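Local atomic coordinates of leucine aminopeptidase 2 (PDB entry 2XQ0), a protein that cleaves di- and tripeptides as a zinc-dependent aminopeptidase and, with low activity in vitro, also hydrolyses epoxides such as leukotriene A4. Residues A[156-168]-A[308-320]. Sequence-based numbering, arbitrary orientation.
Sequences PCFDTPSVKSTFT and SGNLVTNCSWNHF
Bends at chi2 (-143°) and chi3 (-84°) of Lys164 swing its ammonium toward the end of helix 297-311. Thr313, with OG1 beside its own backbone N (chi1 -49°), presents its hydroxyl to that charge. The two side chains run past each other in opposite directions and meet where Lys164 NZ donates to Thr313 OG1 at 2.8 Å. Thr313 OG1 in turn donates to Gly309 O, so the hydroxyl is used in both senses. NZ also reaches Leu311 O at 3.0 Å, from above the carbonyl plane, and makes a weak bond to Asn310 O. A water accepts from NZ and donates to Asn310 O. A cation placed among the last carbonyls of a helix probably gains from the negative end of its dipole.

At the other end, the type I turn Thr160–Val163 brings Pro161 and Ser162 against residues 314-317. Pro161 lays CG over one face of the Trp317 indole, 4.0 Å from the six-membered ring's centroid, a CH-pi contact; its CB presses on Asn314 O. Ser162 OG donates to Cys315 O at 2.6 Å, slightly tilted from the carbonyl plane. A second water links Asp159 O to NE1 of Trp317; the Trp317 side chain lies about 4 Å from that of Glu147 (nearest atoms), a substrate-binding residue. The arrangement typifies an interdomain seam of the M1 aminopeptidase fold, joining a turn of the N-terminal domain to the end of the zinc-binding HExxH helix and the strand and loop that follow it.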
ATOM      1  N   PRO A 156      18.274 -11.929  -7.436  1.00 23.37           N
ATOM      2  CA  PRO A 156      17.686 -13.179  -7.922  1.00 19.70           C
ATOM      3  C   PRO A 156      17.128 -13.960  -6.742  1.00 27.59           C
ATOM      4  O   PRO A 156      17.776 -14.051  -5.699  1.00 23.89           O
ATOM      5  CB  PRO A 156      18.871 -13.900  -8.578  1.00 23.75           C
ATOM      6  CG  PRO A 156      20.092 -13.317  -7.936  1.00 26.49           C
ATOM      7  CD  PRO A 156      19.750 -11.932  -7.467  1.00 23.13           C
ATOM      8  N   CYS A 157      15.915 -14.481  -6.884  1.00 23.86           N
ATOM      9  CA  CYS A 157      15.275 -15.137  -5.762  1.00 25.46           C
ATOM     10  C   CYS A 157      14.053 -15.942  -6.174  1.00 26.65           C
ATOM     11  O   CYS A 157      13.644 -15.953  -7.338  1.00 24.12           O
ATOM     12  CB  CYS A 157      14.860 -14.087  -4.719  1.00 24.77           C
ATOM     13  SG  CYS A 157      13.728 -12.805  -5.338  1.00 29.81           S
ATOM     14  N   PHE A 158      13.472 -16.638  -5.210  1.00 23.56           N
ATOM     15  CA  PHE A 158      12.165 -17.251  -5.423  1.00 26.22           C
ATOM     16  C   PHE A 158      11.143 -16.167  -5.102  1.00 28.62           C
ATOM     17  O   PHE A 158      10.681 -16.052  -3.962  1.00 31.67           O
ATOM     18  CB  PHE A 158      11.987 -18.430  -4.486  1.00 24.93           C
ATOM     19  CG  PHE A 158      12.945 -19.560  -4.737  1.00 31.53           C
ATOM     20  CD1 PHE A 158      12.813 -20.367  -5.853  1.00 29.07           C
ATOM     21  CD2 PHE A 158      13.968 -19.826  -3.851  1.00 38.08           C
ATOM     22  CE1 PHE A 158      13.684 -21.420  -6.081  1.00 34.13           C
ATOM     23  CE2 PHE A 158      14.841 -20.887  -4.078  1.00 38.85           C
ATOM     24  CZ  PHE A 158      14.697 -21.680  -5.196  1.00 31.52           C
ATOM     25  N   ASP A 159      10.822 -15.345  -6.098  1.00 22.85           N
ATOM     26  CA  ASP A 159      10.010 -14.137  -5.892  1.00 23.93           C
ATOM     27  C   ASP A 159       8.513 -14.448  -5.852  1.00 20.24           C
ATOM     28  O   ASP A 159       7.743 -14.049  -6.745  1.00 20.04           O
ATOM     29  CB  ASP A 159      10.314 -13.077  -6.969  1.00 26.13           C
ATOM     30  CG  ASP A 159       9.723 -11.710  -6.639  1.00 24.41           C
ATOM     31  OD1 ASP A 159       9.196 -11.526  -5.519  1.00 24.46           O
ATOM     32  OD2 ASP A 159       9.791 -10.797  -7.499  1.00 20.00           O
ATOM     33  N   THR A 160       8.105 -15.151  -4.799  1.00 20.63           N
ATOM     34  CA  THR A 160       6.692 -15.470  -4.582  1.00 19.42           C
ATOM     35  C   THR A 160       6.363 -15.303  -3.096  1.00 17.31           C
ATOM     36  O   THR A 160       7.203 -15.557  -2.235  1.00 21.97           O
ATOM     37  CB  THR A 160       6.335 -16.907  -5.100  1.00 26.86           C
ATOM     38  OG1 THR A 160       5.111 -17.348  -4.508  1.00 19.45           O
ATOM     39  CG2 THR A 160       7.420 -17.894  -4.765  1.00 33.51           C
ATOM     40  N   PRO A 161       5.146 -14.844  -2.786  1.00 18.03           N
ATOM     41  CA  PRO A 161       4.829 -14.702  -1.361  1.00 20.10           C
ATOM     42  C   PRO A 161       4.635 -16.060  -0.669  1.00 24.79           C
ATOM     43  O   PRO A 161       4.538 -16.103   0.561  1.00 21.84           O
ATOM     44  CB  PRO A 161       3.556 -13.856  -1.360  1.00 15.92           C
ATOM     45  CG  PRO A 161       2.974 -13.998  -2.747  1.00 20.16           C
ATOM     46  CD  PRO A 161       4.164 -14.175  -3.661  1.00 18.59           C
ATOM     47  N   SER A 162       4.622 -17.145  -1.448  1.00 19.61           N
ATOM     48  CA  SER A 162       4.643 -18.498  -0.896  1.00 22.00           C
ATOM     49  C   SER A 162       5.971 -18.860  -0.245  1.00 25.53           C
ATOM     50  O   SER A 162       6.024 -19.762   0.585  1.00 26.08           O
ATOM     51  CB  SER A 162       4.309 -19.553  -1.965  1.00 28.40           C
ATOM     52  OG  SER A 162       2.922 -19.586  -2.237  1.00 28.96           O
ATOM     53  N   VAL A 163       7.051 -18.172  -0.616  1.00 21.56           N
ATOM     54  CA  VAL A 163       8.355 -18.491  -0.035  1.00 23.16           C
ATOM     55  C   VAL A 163       8.748 -17.462   1.013  1.00 25.84           C
ATOM     56  O   VAL A 163       8.819 -16.282   0.701  1.00 21.46           O
ATOM     57  CB  VAL A 163       9.437 -18.576  -1.130  1.00 21.49           C
ATOM     58  CG1 VAL A 163      10.834 -18.776  -0.526  1.00 22.60           C
ATOM     59  CG2 VAL A 163       9.103 -19.714  -2.092  1.00 16.88           C
ATOM     60  N   LYS A 164       8.979 -17.903   2.253  1.00 23.12           N
ATOM     61  CA  LYS A 164       9.401 -17.002   3.321  1.00 28.89           C
ATOM     62  C   LYS A 164      10.661 -17.556   3.967  1.00 24.86           C
ATOM     63  O   LYS A 164      10.800 -18.767   4.137  1.00 32.02           O
ATOM     64  CB  LYS A 164       8.292 -16.848   4.371  1.00 25.17           C
ATOM     65  CG  LYS A 164       6.924 -16.578   3.754  1.00 27.77           C
ATOM     66  CD  LYS A 164       6.111 -15.609   4.596  1.00 29.98           C
ATOM     67  CE  LYS A 164       5.382 -16.325   5.709  1.00 18.18           C
ATOM     68  NZ  LYS A 164       4.435 -15.411   6.408  1.00 20.17           N
ATOM     69  N   SER A 165      11.568 -16.660   4.323  1.00 26.36           N
ATOM     70  CA  SER A 165      12.913 -17.019   4.754  1.00 29.17           C
ATOM     71  C   SER A 165      13.399 -15.992   5.753  1.00 29.17           C
ATOM     72  O   SER A 165      13.080 -14.820   5.617  1.00 22.95           O
ATOM     73  CB  SER A 165      13.843 -16.970   3.540  1.00 30.13           C
ATOM     74  OG  SER A 165      15.189 -17.135   3.912  1.00 28.04           O
ATOM     75  N   THR A 166      14.165 -16.425   6.755  1.00 21.53           N
ATOM     76  CA  THR A 166      14.923 -15.487   7.554  1.00 23.88           C
ATOM     77  C   THR A 166      15.983 -14.817   6.670  1.00 21.10           C
ATOM     78  O   THR A 166      16.410 -15.389   5.649  1.00 24.90           O
ATOM     79  CB  THR A 166      15.588 -16.202   8.741  1.00 26.20           C
ATOM     80  OG1 THR A 166      16.389 -17.287   8.253  1.00 25.95           O
ATOM     81  CG2 THR A 166      14.518 -16.770   9.671  1.00 32.67           C
ATOM     82  N   PHE A 167      16.396 -13.609   7.052  1.00 24.14           N
ATOM     83  CA  PHE A 167      17.445 -12.877   6.340  1.00 26.91           C
ATOM     84  C   PHE A 167      18.540 -12.372   7.270  1.00 26.82           C
ATOM     85  O   PHE A 167      18.292 -12.015   8.416  1.00 24.09           O
ATOM     86  CB  PHE A 167      16.888 -11.643   5.623  1.00 27.05           C
ATOM     87  CG  PHE A 167      16.168 -11.940   4.355  1.00 23.37           C
ATOM     88  CD1 PHE A 167      14.871 -12.424   4.379  1.00 20.52           C
ATOM     89  CD2 PHE A 167      16.759 -11.677   3.128  1.00 26.86           C
ATOM     90  CE1 PHE A 167      14.199 -12.680   3.209  1.00 19.73           C
ATOM     91  CE2 PHE A 167      16.088 -11.942   1.936  1.00 26.47           C
ATOM     92  CZ  PHE A 167      14.810 -12.443   1.977  1.00 27.02           C
ATOM     93  N   THR A 168      19.757 -12.335   6.753  1.00 27.37           N
ATOM     94  CA  THR A 168      20.790 -11.464   7.300  1.00 29.02           C
ATOM     95  C   THR A 168      21.194 -10.554   6.151  1.00 27.76           C
ATOM     96  O   THR A 168      21.029 -10.922   4.989  1.00 30.19           O
ATOM     97  CB  THR A 168      22.017 -12.254   7.781  1.00 34.50           C
ATOM     98  OG1 THR A 168      22.303 -13.295   6.845  1.00 32.38           O
ATOM     99  CG2 THR A 168      21.754 -12.881   9.146  1.00 40.48           C
ATOM    100  N   SER A 308      -1.395  -9.266   9.350  1.00 19.93           N
ATOM    101  CA  SER A 308      -2.020  -9.705   8.112  1.00 21.79           C
ATOM    102  C   SER A 308      -1.197  -9.260   6.932  1.00 19.96           C
ATOM    103  O   SER A 308      -1.343  -8.157   6.443  1.00 21.36           O
ATOM    104  CB  SER A 308      -3.430  -9.130   7.984  1.00 24.37           C
ATOM    105  OG  SER A 308      -3.405  -7.747   8.283  1.00 29.99           O
ATOM    106  N   GLY A 309      -0.329 -10.148   6.479  1.00 27.30           N
ATOM    107  CA  GLY A 309       0.566  -9.837   5.384  1.00 24.28           C
ATOM    108  C   GLY A 309       1.946 -10.312   5.750  1.00 27.32           C
ATOM    109  O   GLY A 309       2.524 -11.126   5.042  1.00 24.79           O
ATOM    110  N   ASN A 310       2.454  -9.824   6.878  1.00 22.77           N
ATOM    111  CA  ASN A 310       3.832 -10.098   7.269  1.00 19.26           C
ATOM    112  C   ASN A 310       3.995 -11.421   7.998  1.00 23.79           C
ATOM    113  O   ASN A 310       4.828 -12.244   7.620  1.00 28.28           O
ATOM    114  CB  ASN A 310       4.391  -8.934   8.082  1.00 17.02           C
ATOM    115  CG  ASN A 310       4.419  -7.631   7.279  1.00 24.65           C
ATOM    116  OD1 ASN A 310       3.928  -7.569   6.151  1.00 22.09           O
ATOM    117  ND2 ASN A 310       4.984  -6.592   7.866  1.00 18.12           N
ATOM    118  N   LEU A 311       3.161 -11.632   9.010  1.00 19.18           N
ATOM    119  CA  LEU A 311       3.171 -12.854   9.795  1.00 20.96           C
ATOM    120  C   LEU A 311       2.441 -13.970   9.049  1.00 24.53           C
ATOM    121  O   LEU A 311       2.920 -15.113   8.962  1.00 20.18           O
ATOM    122  CB  LEU A 311       2.510 -12.586  11.157  1.00 16.06           C
ATOM    123  CG  LEU A 311       2.662 -13.719  12.170  1.00 22.85           C
ATOM    124  CD1 LEU A 311       4.142 -14.000  12.415  1.00 24.80           C
ATOM    125  CD2 LEU A 311       1.939 -13.394  13.484  1.00 26.84           C
ATOM    126  N   VAL A 312       1.281 -13.625   8.488  1.00 22.83           N
ATOM    127  CA  VAL A 312       0.463 -14.564   7.735  1.00 24.38           C
ATOM    128  C   VAL A 312       0.286 -13.984   6.338  1.00 25.37           C
ATOM    129  O   VAL A 312      -0.226 -12.894   6.194  1.00 25.51           O
ATOM    130  CB  VAL A 312      -0.930 -14.755   8.390  1.00 24.65           C
ATOM    131  CG1 VAL A 312      -1.836 -15.557   7.481  1.00 24.27           C
ATOM    132  CG2 VAL A 312      -0.801 -15.433   9.744  1.00 19.74           C
ATOM    133  N   THR A 313       0.742 -14.700   5.317  1.00 16.45           N
ATOM    134  CA  THR A 313       0.903 -14.116   3.988  1.00 22.69           C
ATOM    135  C   THR A 313       0.064 -14.808   2.921  1.00 20.25           C
ATOM    136  O   THR A 313      -0.123 -16.014   2.959  1.00 20.74           O
ATOM    137  CB  THR A 313       2.383 -14.200   3.571  1.00 23.52           C
ATOM    138  OG1 THR A 313       3.195 -13.700   4.637  1.00 23.37           O
ATOM    139  CG2 THR A 313       2.647 -13.388   2.286  1.00 18.10           C
ATOM    140  N   ASN A 314      -0.438 -14.047   1.953  1.00 19.27           N
ATOM    141  CA  ASN A 314      -1.124 -14.662   0.835  1.00 15.28           C
ATOM    142  C   ASN A 314      -0.141 -15.499   0.014  1.00 17.83           C
ATOM    143  O   ASN A 314       1.001 -15.093  -0.233  1.00 18.62           O
ATOM    144  CB  ASN A 314      -1.817 -13.619  -0.062  1.00 19.55           C
ATOM    145  CG  ASN A 314      -0.925 -12.409  -0.375  1.00 33.40           C
ATOM    146  OD1 ASN A 314       0.291 -12.486  -0.316  1.00 42.65           O
ATOM    147  ND2 ASN A 314      -1.545 -11.289  -0.710  1.00 34.96           N
ATOM    148  N   CYS A 315      -0.586 -16.671  -0.418  1.00 15.26           N
ATOM    149  CA  CYS A 315       0.309 -17.577  -1.120  1.00 18.84           C
ATOM    150  C   CYS A 315       0.602 -17.127  -2.542  1.00 23.62           C
ATOM    151  O   CYS A 315       1.632 -17.492  -3.110  1.00 29.40           O
ATOM    152  CB  CYS A 315      -0.277 -18.985  -1.125  1.00 30.85           C
ATOM    153  SG  CYS A 315      -1.752 -19.116  -2.115  1.00 32.93           S
ATOM    154  N   SER A 316      -0.308 -16.347  -3.120  1.00 22.49           N
ATOM    155  CA  SER A 316      -0.136 -15.838  -4.474  1.00 20.58           C
ATOM    156  C   SER A 316      -0.924 -14.559  -4.616  1.00 20.93           C
ATOM    157  O   SER A 316      -1.685 -14.189  -3.724  1.00 22.08           O
ATOM    158  CB  SER A 316      -0.634 -16.849  -5.504  1.00 28.77           C
ATOM    159  OG  SER A 316      -2.032 -16.752  -5.704  1.00 25.24           O
ATOM    160  N   TRP A 317      -0.777 -13.898  -5.754  1.00 19.41           N
ATOM    161  CA  TRP A 317      -1.456 -12.624  -5.961  1.00 18.37           C
ATOM    162  C   TRP A 317      -2.927 -12.800  -6.368  1.00 24.28           C
ATOM    163  O   TRP A 317      -3.663 -11.829  -6.463  1.00 24.85           O
ATOM    164  CB  TRP A 317      -0.657 -11.737  -6.920  1.00 19.71           C
ATOM    165  CG  TRP A 317       0.771 -11.599  -6.410  1.00 21.94           C
ATOM    166  CD1 TRP A 317       1.894 -12.152  -6.956  1.00 25.04           C
ATOM    167  CD2 TRP A 317       1.195 -10.939  -5.205  1.00 25.08           C
ATOM    168  NE1 TRP A 317       2.998 -11.857  -6.177  1.00 25.31           N
ATOM    169  CE2 TRP A 317       2.592 -11.116  -5.096  1.00 20.59           C
ATOM    170  CE3 TRP A 317       0.529 -10.205  -4.214  1.00 26.70           C
ATOM    171  CZ2 TRP A 317       3.338 -10.573  -4.043  1.00 19.07           C
ATOM    172  CZ3 TRP A 317       1.266  -9.678  -3.164  1.00 22.12           C
ATOM    173  CH2 TRP A 317       2.650  -9.856  -3.088  1.00 18.57           C
ATOM    174  N   ASN A 318      -3.353 -14.046  -6.560  1.00 19.00           N
ATOM    175  CA  ASN A 318      -4.779 -14.356  -6.715  1.00 17.84           C
ATOM    176  C   ASN A 318      -5.565 -14.186  -5.436  1.00 17.98           C
ATOM    177  O   ASN A 318      -6.775 -14.035  -5.480  1.00 21.71           O
ATOM    178  CB  ASN A 318      -4.981 -15.805  -7.161  1.00 21.42           C
ATOM    179  CG  ASN A 318      -4.704 -16.019  -8.621  1.00 27.18           C
ATOM    180  OD1 ASN A 318      -4.462 -15.076  -9.373  1.00 26.94           O
ATOM    181  ND2 ASN A 318      -4.795 -17.270  -9.049  1.00 29.62           N
ATOM    182  N   HIS A 319      -4.878 -14.261  -4.301  1.00 17.74           N
ATOM    183  CA  HIS A 319      -5.529 -14.244  -2.982  1.00 23.78           C
ATOM    184  C   HIS A 319      -5.065 -13.034  -2.160  1.00 19.16           C
ATOM    185  O   HIS A 319      -4.972 -13.083  -0.925  1.00 21.23           O
ATOM    186  CB  HIS A 319      -5.249 -15.557  -2.244  1.00 22.91           C
ATOM    187  CG  HIS A 319      -5.646 -16.760  -3.033  1.00 23.11           C
ATOM    188  ND1 HIS A 319      -6.930 -17.261  -3.021  1.00 21.25           N
ATOM    189  CD2 HIS A 319      -4.952 -17.511  -3.917  1.00 21.90           C
ATOM    190  CE1 HIS A 319      -7.000 -18.289  -3.848  1.00 22.47           C
ATOM    191  NE2 HIS A 319      -5.814 -18.459  -4.406  1.00 22.92           N
ATOM    192  N   PHE A 320      -4.759 -11.961  -2.880  1.00 18.03           N
ATOM    193  CA  PHE A 320      -4.263 -10.712  -2.308  1.00 16.82           C
ATOM    194  C   PHE A 320      -5.227 -10.142  -1.266  1.00 17.93           C
ATOM    195  O   PHE A 320      -4.806  -9.432  -0.350  1.00 22.62           O
ATOM    196  CB  PHE A 320      -4.046  -9.712  -3.445  1.00 22.30           C
ATOM    197  CG  PHE A 320      -3.375  -8.431  -3.025  1.00 21.09           C
ATOM    198  CD1 PHE A 320      -2.218  -8.457  -2.259  1.00 22.29           C
ATOM    199  CD2 PHE A 320      -3.869  -7.200  -3.461  1.00 27.79           C
ATOM    200  CE1 PHE A 320      -1.578  -7.272  -1.890  1.00 26.49           C
ATOM    201  CE2 PHE A 320      -3.239  -6.015  -3.097  1.00 25.24           C
ATOM    202  CZ  PHE A 320      -2.086  -6.060  -2.306  1.00 22.37           C
TER
HETATM  203  O   HOH W   1       4.913 -13.963  -7.270  1.00 25.08           O
HETATM  204  O   HOH W   2       6.168 -14.410   8.597  1.00 27.70           O